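Local coordinates for clostripain-related protein (Bacteroides thetaiotaomicron, PDB 6N9J) that is a secreted C11 cysteine protease of the clostripain family that probably hydrolyses peptide bonds in protein substrates and is blocked irreversibly by a peptide-based inhibitor, at residues E247-V258 with A303-A314; I273-P281 with S337-I348. All coordinates share one frame; numbering follows the deposited sequence.

Contact 1. Residues E247-V258 with A303-A314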
loop_
_atom_site.group_PDB
_atom_site.type_symbol
_atom_site.label_atom_id
_atom_site.label_comp_id
_atom_site.label_asym_id
_atom_site.label_seq_id
_atom_site.Cartn_x
_atom_site.Cartn_y
_atom_site.Cartn_z
ATOM N N GLU A 247 5.405 11.726 11.885
ATOM C CA GLU A 247 4.589 11.808 13.111
ATOM C C GLU A 247 4.455 10.483 13.882
ATOM O O GLU A 247 3.820 10.440 14.958
ATOM C CB GLU A 247 3.190 12.339 12.770
ATOM C CG GLU A 247 3.195 13.692 12.060
ATOM C CD GLU A 247 3.993 14.739 12.820
ATOM O OE1 GLU A 247 3.693 14.983 14.012
ATOM O OE2 GLU A 247 4.939 15.299 12.229
ATOM N N LEU A 248 5.044 9.413 13.346
ATOM C CA LEU A 248 4.935 8.087 13.966
ATOM C C LEU A 248 5.699 7.939 15.280
ATOM O O LEU A 248 5.252 7.208 16.170
ATOM C CB LEU A 248 5.405 7.008 12.994
ATOM C CG LEU A 248 4.614 6.940 11.682
ATOM C CD1 LEU A 248 5.358 6.112 10.644
ATOM C CD2 LEU A 248 3.229 6.372 11.928
ATOM N N SER A 249 6.843 8.606 15.416
ATOM C CA SER A 249 7.610 8.507 16.657
ATOM C C SER A 249 6.802 9.061 17.844
ATOM O O SER A 249 6.779 8.459 18.915
ATOM C CB SER A 249 8.950 9.236 16.542
ATOM O OG SER A 249 8.757 10.617 16.309
ATOM N N ALA A 250 6.140 10.199 17.644
ATOM C CA ALA A 250 5.269 10.771 18.668
ATOM C C ALA A 250 4.063 9.873 18.928
ATOM O O ALA A 250 3.574 9.787 20.055
ATOM C CB ALA A 250 4.808 12.162 18.270
ATOM N N LEU A 251 3.575 9.219 17.886
ATOM C CA LEU A 251 2.470 8.281 18.053
ATOM C C LEU A 251 2.914 7.116 18.942
ATOM O O LEU A 251 2.215 6.738 19.876
ATOM C CB LEU A 251 1.973 7.778 16.694
ATOM C CG LEU A 251 0.731 6.870 16.737
ATOM C CD1 LEU A 251 -0.468 7.541 17.418
ATOM C CD2 LEU A 251 0.369 6.406 15.349
ATOM N N ALA A 252 4.094 6.573 18.666
ATOM C CA ALA A 252 4.649 5.492 19.481
ATOM C C ALA A 252 4.828 5.938 20.929
ATOM O O ALA A 252 4.518 5.194 21.849
ATOM C CB ALA A 252 5.975 5.017 18.900
ATOM N N ALA A 253 5.323 7.158 21.126
ATOM C CA ALA A 253 5.490 7.714 22.466
ATOM C C ALA A 253 4.136 7.942 23.148
ATOM O O ALA A 253 3.996 7.720 24.344
ATOM C CB ALA A 253 6.285 9.015 22.412
ATOM N N ALA A 254 3.134 8.378 22.388
ATOM C CA ALA A 254 1.800 8.568 22.957
ATOM C C ALA A 254 1.186 7.217 23.309
ATOM O O ALA A 254 0.435 7.111 24.268
ATOM C CB ALA A 254 0.901 9.330 21.995
ATOM N N THR A 255 1.518 6.187 22.533
ATOM C CA THR A 255 1.025 4.835 22.792
ATOM C C THR A 255 1.560 4.280 24.108
ATOM O O THR A 255 0.820 3.690 24.888
ATOM C CB THR A 255 1.403 3.871 21.647
ATOM O OG1 THR A 255 0.762 4.294 20.441
ATOM C CG2 THR A 255 0.978 2.433 21.974
ATOM N N ARG A 256 2.850 4.478 24.345
ATOM C CA ARG A 256 3.497 3.972 25.542
ATOM C C ARG A 256 2.823 4.540 26.780
ATOM O O ARG A 256 2.548 3.815 27.729
ATOM C CB ARG A 256 4.985 4.314 25.534
ATOM C CG ARG A 256 5.726 3.716 24.344
ATOM C CD ARG A 256 7.220 4.027 24.349
ATOM N NE ARG A 256 7.550 5.133 25.240
ATOM C CZ ARG A 256 8.380 6.121 24.926
ATOM N NH1 ARG A 256 8.970 6.143 23.736
ATOM N NH2 ARG A 256 8.617 7.090 25.805
ATOM N N ASP A 257 2.521 5.832 26.744
ATOM C CA ASP A 257 1.882 6.503 27.867
ATOM C C ASP A 257 0.500 5.935 28.162
ATOM O O ASP A 257 0.098 5.838 29.326
ATOM C CB ASP A 257 1.784 8.003 27.597
ATOM C CG ASP A 257 3.140 8.664 27.505
ATOM O OD1 ASP A 257 4.161 7.971 27.717
ATOM O OD2 ASP A 257 3.181 9.878 27.214
ATOM N N VAL A 258 -0.228 5.568 27.112
ATOM C CA VAL A 258 -1.553 4.991 27.287
ATOM C C VAL A 258 -1.432 3.630 27.975
ATOM O O VAL A 258 -2.154 3.342 28.929
ATOM C CB VAL A 258 -2.299 4.859 25.942
ATOM C CG1 VAL A 258 -3.464 3.898 26.052
ATOM C CG2 VAL A 258 -2.789 6.220 25.485
ATOM N N ALA A 303 -4.180 10.780 29.194
ATOM C CA ALA A 303 -3.308 10.004 28.323
ATOM C C ALA A 303 -3.953 9.765 26.965
ATOM O O ALA A 303 -3.281 9.798 25.930
ATOM C CB ALA A 303 -2.958 8.684 28.974
ATOM N N PHE A 304 -5.262 9.536 26.971
ATOM C CA PHE A 304 -5.956 9.144 25.755
ATOM C C PHE A 304 -6.275 10.311 24.851
ATOM O O PHE A 304 -6.101 10.220 23.642
ATOM C CB PHE A 304 -7.252 8.417 26.072
ATOM C CG PHE A 304 -7.970 7.937 24.850
ATOM C CD1 PHE A 304 -7.372 7.016 24.000
ATOM C CD2 PHE A 304 -9.235 8.409 24.542
ATOM C CE1 PHE A 304 -8.023 6.571 22.872
ATOM C CE2 PHE A 304 -9.889 7.970 23.405
ATOM C CZ PHE A 304 -9.280 7.053 22.572
ATOM N N ASN A 305 -6.773 11.397 25.432
ATOM C CA ASN A 305 -7.080 12.575 24.635
ATOM C C ASN A 305 -5.820 13.107 23.959
ATOM O O ASN A 305 -5.900 13.731 22.918
ATOM C CB ASN A 305 -7.731 13.666 25.494
ATOM C CG ASN A 305 -9.102 13.255 26.022
ATOM O OD1 ASN A 305 -9.748 12.359 25.476
ATOM N ND2 ASN A 305 -9.551 13.912 27.089
ATOM N N HIS A 306 -4.661 12.860 24.563
ATOM C CA HIS A 306 -3.398 13.223 23.950
ATOM C C HIS A 306 -3.072 12.265 22.801
ATOM O O HIS A 306 -2.585 12.681 21.752
ATOM C CB HIS A 306 -2.263 13.209 24.967
ATOM C CG HIS A 306 -0.920 13.457 24.353
ATOM N ND1 HIS A 306 -0.472 14.717 24.025
ATOM C CD2 HIS A 306 0.060 12.600 23.972
ATOM C CE1 HIS A 306 0.728 14.631 23.483
ATOM N NE2 HIS A 306 1.074 13.357 23.440
ATOM N N TYR A 307 -3.346 10.979 23.017
ATOM C CA TYR A 307 -3.129 9.973 21.991
ATOM C C TYR A 307 -3.918 10.301 20.731
ATOM O O TYR A 307 -3.402 10.179 19.625
ATOM C CB TYR A 307 -3.510 8.573 22.492
ATOM C CG TYR A 307 -3.354 7.527 21.420
ATOM C CD1 TYR A 307 -2.123 6.927 21.190
ATOM C CD2 TYR A 307 -4.426 7.158 20.613
ATOM C CE1 TYR A 307 -1.967 5.988 20.199
ATOM C CE2 TYR A 307 -4.275 6.220 19.613
ATOM C CZ TYR A 307 -3.045 5.637 19.415
ATOM O OH TYR A 307 -2.877 4.706 18.420
ATOM N N LYS A 308 -5.171 10.711 20.900
ATOM C CA LYS A 308 -6.008 11.032 19.747
ATOM C C LYS A 308 -5.411 12.184 18.938
ATOM O O LYS A 308 -5.483 12.178 17.712
ATOM C CB LYS A 308 -7.431 11.374 20.183
ATOM C CG LYS A 308 -8.181 10.180 20.777
ATOM C CD LYS A 308 -9.683 10.402 20.789
ATOM C CE LYS A 308 -10.071 11.581 21.664
ATOM N NZ LYS A 308 -11.535 11.878 21.585
ATOM N N GLU A 309 -4.824 13.161 19.625
ATOM C CA GLU A 309 -4.165 14.276 18.944
ATOM C C GLU A 309 -2.992 13.788 18.105
ATOM O O GLU A 309 -2.856 14.175 16.955
ATOM C CB GLU A 309 -3.676 15.328 19.940
ATOM C CG GLU A 309 -4.732 15.846 20.910
ATOM C CD GLU A 309 -5.724 16.795 20.263
ATOM O OE1 GLU A 309 -5.751 16.875 19.013
ATOM O OE2 GLU A 309 -6.470 17.471 21.014
ATOM N N MET A 310 -2.145 12.947 18.696
ATOM C CA MET A 310 -0.992 12.407 17.995
ATOM C C MET A 310 -1.445 11.517 16.858
ATOM O O MET A 310 -0.797 11.443 15.819
ATOM C CB MET A 310 -0.092 11.620 18.950
ATOM C CG MET A 310 0.526 12.456 20.053
ATOM S SD MET A 310 1.550 13.847 19.510
ATOM C CE MET A 310 0.394 15.184 19.703
ATOM N N TYR A 311 -2.563 10.831 17.070
ATOM C CA TYR A 311 -3.157 10.011 16.019
ATOM C C TYR A 311 -3.621 10.875 14.853
ATOM O O TYR A 311 -3.418 10.529 13.697
ATOM C CB TYR A 311 -4.333 9.213 16.571
ATOM C CG TYR A 311 -4.860 8.155 15.637
ATOM C CD1 TYR A 311 -5.755 8.476 14.629
ATOM C CD2 TYR A 311 -4.468 6.831 15.770
ATOM C CE1 TYR A 311 -6.247 7.510 13.779
ATOM C CE2 TYR A 311 -4.951 5.858 14.924
ATOM C CZ TYR A 311 -5.844 6.203 13.932
ATOM O OH TYR A 311 -6.333 5.238 13.080
ATOM N N LYS A 312 -4.292 11.976 15.167
ATOM C CA LYS A 312 -4.771 12.893 14.140
ATOM C C LYS A 312 -3.605 13.455 13.326
ATOM O O LYS A 312 -3.711 13.619 12.110
ATOM C CB LYS A 312 -5.580 14.031 14.771
ATOM N N ASN A 313 -2.495 13.750 14.008
ATOM C CA ASN A 313 -1.298 14.281 13.349
ATOM C C ASN A 313 -0.658 13.305 12.368
ATOM O O ASN A 313 -0.032 13.726 11.389
ATOM C CB ASN A 313 -0.242 14.688 14.385
ATOM C CG ASN A 313 -0.605 15.961 15.129
ATOM O OD1 ASN A 313 -1.516 16.687 14.736
ATOM N ND2 ASN A 313 0.114 16.236 16.210
ATOM N N ALA A 314 -0.791 12.007 12.640
ATOM C CA ALA A 314 -0.133 11.004 11.808
ATOM C C ALA A 314 -1.027 10.523 10.674
ATOM O O ALA A 314 -0.548 10.295 9.563
ATOM C CB ALA A 314 0.321 9.822 12.653
HETATM O O HOH W 1 1.592 12.003 15.960
HETATM O O HOH W 2 2.779 14.542 16.305
HETATM O O HOH W 3 -0.598 9.669 25.609
HETATM O O HOH W 4 -1.206 3.044 19.052
#
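Leu251 and Tyr307 lock two antiparallel helices together, each as a knob in a hole of the other. The axes of 248-258 and 303-314 come within 8.8 Å at a signed crossing angle of -160°. Leu251 sits among Tyr307, Met310, Tyr311 and Ala314. Its CG is anti to the backbone N, and chi1 -175° and chi2 57° together bring CD1 to the Tyr307 ring. CD1 touches CE1 of Tyr307 at 3.5 Å, the two side chains running obliquely past each other. CD2 comes more loosely toward the methyl of Ala314.

Tyr307 enters the hole formed by Leu251, Ala254, Thr255 and Val258. Its ring lies edge-on to the opposite helix, with the carbonyl carbon of Ala254 and OG1 of Thr255 near the ring plane. Thr255 runs alongside, pointing the same way, and its OG1 is 3.2 Å from Tyr307 CE1. That hydroxyl donates to Leu251 O at 2.9 Å, from above the carbonyl plane. Val258 crosses Tyr307 at about a right angle, CG2 meeting CB. Leu290 and Met294 of helix 290-297 also touch Tyr307.

At the other end of the interface, Glu247 lays CB 3.8 Å from CB of Ala314. Its CG rests 3.3 Å from Asn313 O, and the carboxylate is turned nearly perpendicular to the Asn313 amide. Between these ends, Met310 packs CG on the methyl of Ala254 and SD on that of Ala250.

No direct hydrogen bond joins the helices. One water bridges them, donating to both Ala254 O and Ala303 O. Other modelled water bridges contain too-short bonds and are doubtful. The pairing thus rests on apolar fit, with water linking two backbone carbonyls across it.

Contact 2. Residues I273-P281 with S337-I348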
loop_
_atom_site.group_PDB
_atom_site.type_symbol
_atom_site.label_atom_id
_atom_site.label_comp_id
_atom_site.label_asym_id
_atom_site.label_seq_id
_atom_site.Cartn_x
_atom_site.Cartn_y
_atom_site.Cartn_z
ATOM N N ILE A 273 -12.390 -7.860 21.925
ATOM C CA ILE A 273 -11.870 -7.962 20.567
ATOM C C ILE A 273 -13.013 -7.969 19.562
ATOM O O ILE A 273 -12.874 -7.472 18.437
ATOM C CB ILE A 273 -11.018 -9.225 20.376
ATOM N N SER A 274 -14.143 -8.529 19.988
ATOM C CA SER A 274 -15.363 -8.579 19.182
ATOM C C SER A 274 -15.929 -7.187 18.910
ATOM O O SER A 274 -16.687 -6.990 17.964
ATOM C CB SER A 274 -16.424 -9.440 19.883
ATOM N N SER A 275 -15.555 -6.227 19.748
ATOM C CA SER A 275 -16.097 -4.875 19.677
ATOM C C SER A 275 -15.213 -3.924 18.873
ATOM O O SER A 275 -15.569 -2.760 18.662
ATOM C CB SER A 275 -16.303 -4.329 21.091
ATOM O OG SER A 275 -15.152 -4.565 21.888
ATOM N N ILE A 276 -14.062 -4.419 18.426
ATOM C CA ILE A 276 -13.145 -3.629 17.604
ATOM C C ILE A 276 -13.307 -3.970 16.132
ATOM O O ILE A 276 -13.304 -5.140 15.769
ATOM C CB ILE A 276 -11.679 -3.865 18.022
ATOM C CG1 ILE A 276 -11.479 -3.461 19.490
ATOM C CG2 ILE A 276 -10.749 -3.094 17.125
ATOM C CD1 ILE A 276 -10.193 -3.981 20.127
ATOM N N LEU A 277 -13.463 -2.951 15.289
ATOM C CA LEU A 277 -13.549 -3.150 13.843
ATOM C C LEU A 277 -12.405 -4.019 13.318
ATOM O O LEU A 277 -11.238 -3.755 13.606
ATOM C CB LEU A 277 -13.537 -1.803 13.118
ATOM C CG LEU A 277 -13.501 -1.937 11.599
ATOM C CD1 LEU A 277 -14.738 -2.677 11.085
ATOM C CD2 LEU A 277 -13.391 -0.583 10.965
ATOM N N CYS A 278 -12.756 -5.055 12.556
ATOM C CA CYS A 278 -11.790 -6.001 12.002
ATOM C C CYS A 278 -11.760 -5.909 10.475
ATOM O O CYS A 278 -12.810 -5.951 9.834
ATOM C CB CYS A 278 -12.132 -7.441 12.445
ATOM S SG CYS A 278 -11.161 -8.731 11.611
ATOM N N TYR A 279 -10.562 -5.785 9.900
ATOM C CA TYR A 279 -10.406 -5.566 8.453
ATOM C C TYR A 279 -10.332 -6.850 7.635
ATOM O O TYR A 279 -10.485 -6.809 6.421
ATOM C CB TYR A 279 -9.167 -4.711 8.173
ATOM C CG TYR A 279 -9.323 -3.288 8.657
ATOM C CD1 TYR A 279 -10.329 -2.471 8.152
ATOM C CD2 TYR A 279 -8.478 -2.763 9.628
ATOM C CE1 TYR A 279 -10.483 -1.168 8.592
ATOM C CE2 TYR A 279 -8.629 -1.465 10.077
ATOM C CZ TYR A 279 -9.636 -0.673 9.553
ATOM O OH TYR A 279 -9.800 0.621 9.998
ATOM N N ASP A 280 -10.097 -7.986 8.292
ATOM C CA ASP A 280 -10.242 -9.291 7.640
ATOM C C ASP A 280 -11.186 -10.215 8.420
ATOM O O ASP A 280 -10.760 -11.258 8.927
ATOM C CB ASP A 280 -8.864 -9.952 7.463
ATOM C CG ASP A 280 -8.128 -10.147 8.789
ATOM O OD1 ASP A 280 -8.467 -9.439 9.771
ATOM O OD2 ASP A 280 -7.210 -11.002 8.839
ATOM N N PRO A 281 -12.481 -9.849 8.508
ATOM C CA PRO A 281 -13.399 -10.567 9.397
ATOM C C PRO A 281 -13.825 -11.936 8.866
ATOM O O PRO A 281 -14.365 -12.746 9.611
ATOM C CB PRO A 281 -14.603 -9.627 9.480
ATOM C CG PRO A 281 -14.601 -8.913 8.170
ATOM C CD PRO A 281 -13.173 -8.797 7.738
ATOM N N SER A 337 -19.393 -4.238 6.707
ATOM C CA SER A 337 -19.507 -2.872 7.214
ATOM C C SER A 337 -18.150 -2.294 7.634
ATOM O O SER A 337 -17.366 -2.961 8.311
ATOM C CB SER A 337 -20.487 -2.829 8.390
ATOM O OG SER A 337 -20.666 -1.509 8.871
ATOM N N MET A 338 -17.870 -1.055 7.217
ATOM C CA MET A 338 -16.643 -0.373 7.625
ATOM C C MET A 338 -16.906 0.596 8.785
ATOM O O MET A 338 -16.103 1.494 9.050
ATOM C CB MET A 338 -16.005 0.377 6.440
ATOM C CG MET A 338 -15.345 -0.553 5.404
ATOM S SD MET A 338 -13.942 -1.507 6.033
ATOM C CE MET A 338 -14.509 -3.186 5.800
ATOM N N ASP A 339 -18.030 0.405 9.473
ATOM C CA ASP A 339 -18.363 1.216 10.643
ATOM C C ASP A 339 -17.263 1.127 11.704
ATOM O O ASP A 339 -16.936 0.039 12.174
ATOM C CB ASP A 339 -19.700 0.764 11.224
ATOM C CG ASP A 339 -20.154 1.626 12.373
ATOM O OD1 ASP A 339 -20.779 2.677 12.110
ATOM O OD2 ASP A 339 -19.893 1.249 13.538
ATOM N N GLY A 340 -16.671 2.269 12.048
ATOM C CA GLY A 340 -15.576 2.310 13.003
ATOM C C GLY A 340 -14.222 2.610 12.378
ATOM O O GLY A 340 -13.212 2.708 13.070
ATOM N N PHE A 341 -14.202 2.765 11.059
ATOM C CA PHE A 341 -12.968 2.923 10.293
ATOM C C PHE A 341 -12.183 4.177 10.659
ATOM O O PHE A 341 -12.688 5.295 10.556
ATOM C CB PHE A 341 -13.324 2.930 8.803
ATOM C CG PHE A 341 -12.214 3.353 7.888
ATOM C CD1 PHE A 341 -11.240 2.453 7.486
ATOM C CD2 PHE A 341 -12.180 4.643 7.373
ATOM C CE1 PHE A 341 -10.237 2.837 6.618
ATOM C CE2 PHE A 341 -11.179 5.033 6.498
ATOM C CZ PHE A 341 -10.205 4.132 6.123
ATOM N N GLU A 342 -10.935 4.002 11.075
ATOM C CA GLU A 342 -10.120 5.168 11.348
ATOM C C GLU A 342 -8.869 5.183 10.484
ATOM O O GLU A 342 -8.026 6.076 10.614
ATOM C CB GLU A 342 -9.764 5.240 12.832
ATOM C CG GLU A 342 -10.979 5.461 13.757
ATOM C CD GLU A 342 -11.685 6.804 13.536
ATOM O OE1 GLU A 342 -12.830 6.945 14.017
ATOM O OE2 GLU A 342 -11.107 7.723 12.896
ATOM N N GLY A 343 -8.762 4.206 9.589
ATOM C CA GLY A 343 -7.790 4.284 8.518
ATOM C C GLY A 343 -6.509 3.491 8.673
ATOM O O GLY A 343 -5.712 3.441 7.738
ATOM N N VAL A 344 -6.291 2.887 9.840
ATOM C CA VAL A 344 -5.046 2.154 10.089
ATOM C C VAL A 344 -5.308 0.844 10.840
ATOM O O VAL A 344 -6.147 0.795 11.740
ATOM C CB VAL A 344 -4.032 3.015 10.889
ATOM C CG1 VAL A 344 -2.703 2.273 11.059
ATOM C CG2 VAL A 344 -3.791 4.331 10.187
ATOM N N SER A 345 -4.606 -0.221 10.463
ATOM C CA SER A 345 -4.783 -1.502 11.153
ATOM C C SER A 345 -3.621 -1.795 12.088
ATOM O O SER A 345 -2.579 -1.141 12.034
ATOM C CB SER A 345 -4.935 -2.659 10.162
ATOM O OG SER A 345 -3.663 -3.114 9.729
ATOM N N THR A 346 -3.817 -2.796 12.935
ATOM C CA THR A 346 -2.814 -3.235 13.881
ATOM C C THR A 346 -3.059 -4.703 14.216
ATOM O O THR A 346 -4.170 -5.219 14.034
ATOM C CB THR A 346 -2.847 -2.398 15.185
ATOM O OG1 THR A 346 -1.768 -2.783 16.049
ATOM C CG2 THR A 346 -4.160 -2.613 15.923
ATOM N N TYR A 347 -2.021 -5.372 14.706
ATOM C CA TYR A 347 -2.176 -6.706 15.249
ATOM C C TYR A 347 -2.472 -6.634 16.754
ATOM O O TYR A 347 -1.825 -5.882 17.495
ATOM C CB TYR A 347 -0.926 -7.533 14.985
ATOM C CG TYR A 347 -1.041 -8.956 15.448
ATOM C CD1 TYR A 347 -1.966 -9.818 14.869
ATOM C CD2 TYR A 347 -0.221 -9.448 16.448
ATOM C CE1 TYR A 347 -2.082 -11.125 15.285
ATOM C CE2 TYR A 347 -0.328 -10.764 16.875
ATOM C CZ TYR A 347 -1.258 -11.596 16.288
ATOM O OH TYR A 347 -1.371 -12.904 16.707
ATOM N N ILE A 348 -3.458 -7.404 17.198
ATOM C CA ILE A 348 -3.748 -7.505 18.628
ATOM C C ILE A 348 -3.133 -8.780 19.189
ATOM O O ILE A 348 -3.620 -9.877 18.905
ATOM C CB ILE A 348 -5.257 -7.496 18.893
ATOM C CG1 ILE A 348 -5.862 -6.146 18.487
ATOM C CG2 ILE A 348 -5.545 -7.833 20.345
ATOM C CD1 ILE A 348 -7.382 -6.112 18.545
#
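Leu277 and Tyr279 pack a loop of the clostripain-family fold onto the type II beta turn Met338-Phe341 and the chain that follows it. The methyls of Leu277 make van der Waals contacts with the turn backbone, CD2 lying 3.4 Å from Phe341 N. Its torsions (chi1 175°, chi2 61°) set CD1 by the carbonyl oxygens of Ser337 and Asp339 and CD2 by the Gly340-Phe341 peptide. Gly340 suits this place: a side chain would crowd CB of Leu277 and jam against the preceding carbonyl. The apolar side-chain pairs are Leu277 CD2 with Phe341 CB, at 4.1 Å, and Ile276 with Ile348, which meet tip to tip through their CD1 atoms.

Aromatic contacts centre on Tyr279. Its ring stands at about a right angle to Phe341, CE1 lying at the Phe341 edge. Met338 SD makes a Met-aromatic contact at the Tyr279 edge, 5.4 Å from the ring centroid. CD2 of Tyr279 rests on Ser345 CB at 3.6 Å.

Tyr279 OH, lying against Phe341 CD1, is hydrogen-bonded to Asp289 OD1, which also accepts from Glu342 N. With an alanine here, Met338, Phe341 and Ser345 would probably face a gap, and Asp289 would lose one partner. On the ring's Ser345 side, Tyr279 CE2 lies 3.7 Å from Val344 O, near the ring plane.

The centres of contacts 1 and 2 are about 18 Å apart, and both lie in the C-terminal half of the chain. Their segments alternate: 247-258, 273-281, 303-314, then 337-348. The two contacts touch directly, where Tyr311 OH of contact 1 probably hydrogen-bonds Glu342 O of contact 2 and packs on Val344. Helix 290-297 lies by both, touching Tyr307 and Tyr311 as well as Ile276 and Glu342. Strand 315-327 of the large mixed sheet follows helix 301-314 directly, pairs with 333-337, and meets Met338, Phe341 and Val344. The helix pair and the loop contact thus appear to form one connected region beside that sheet.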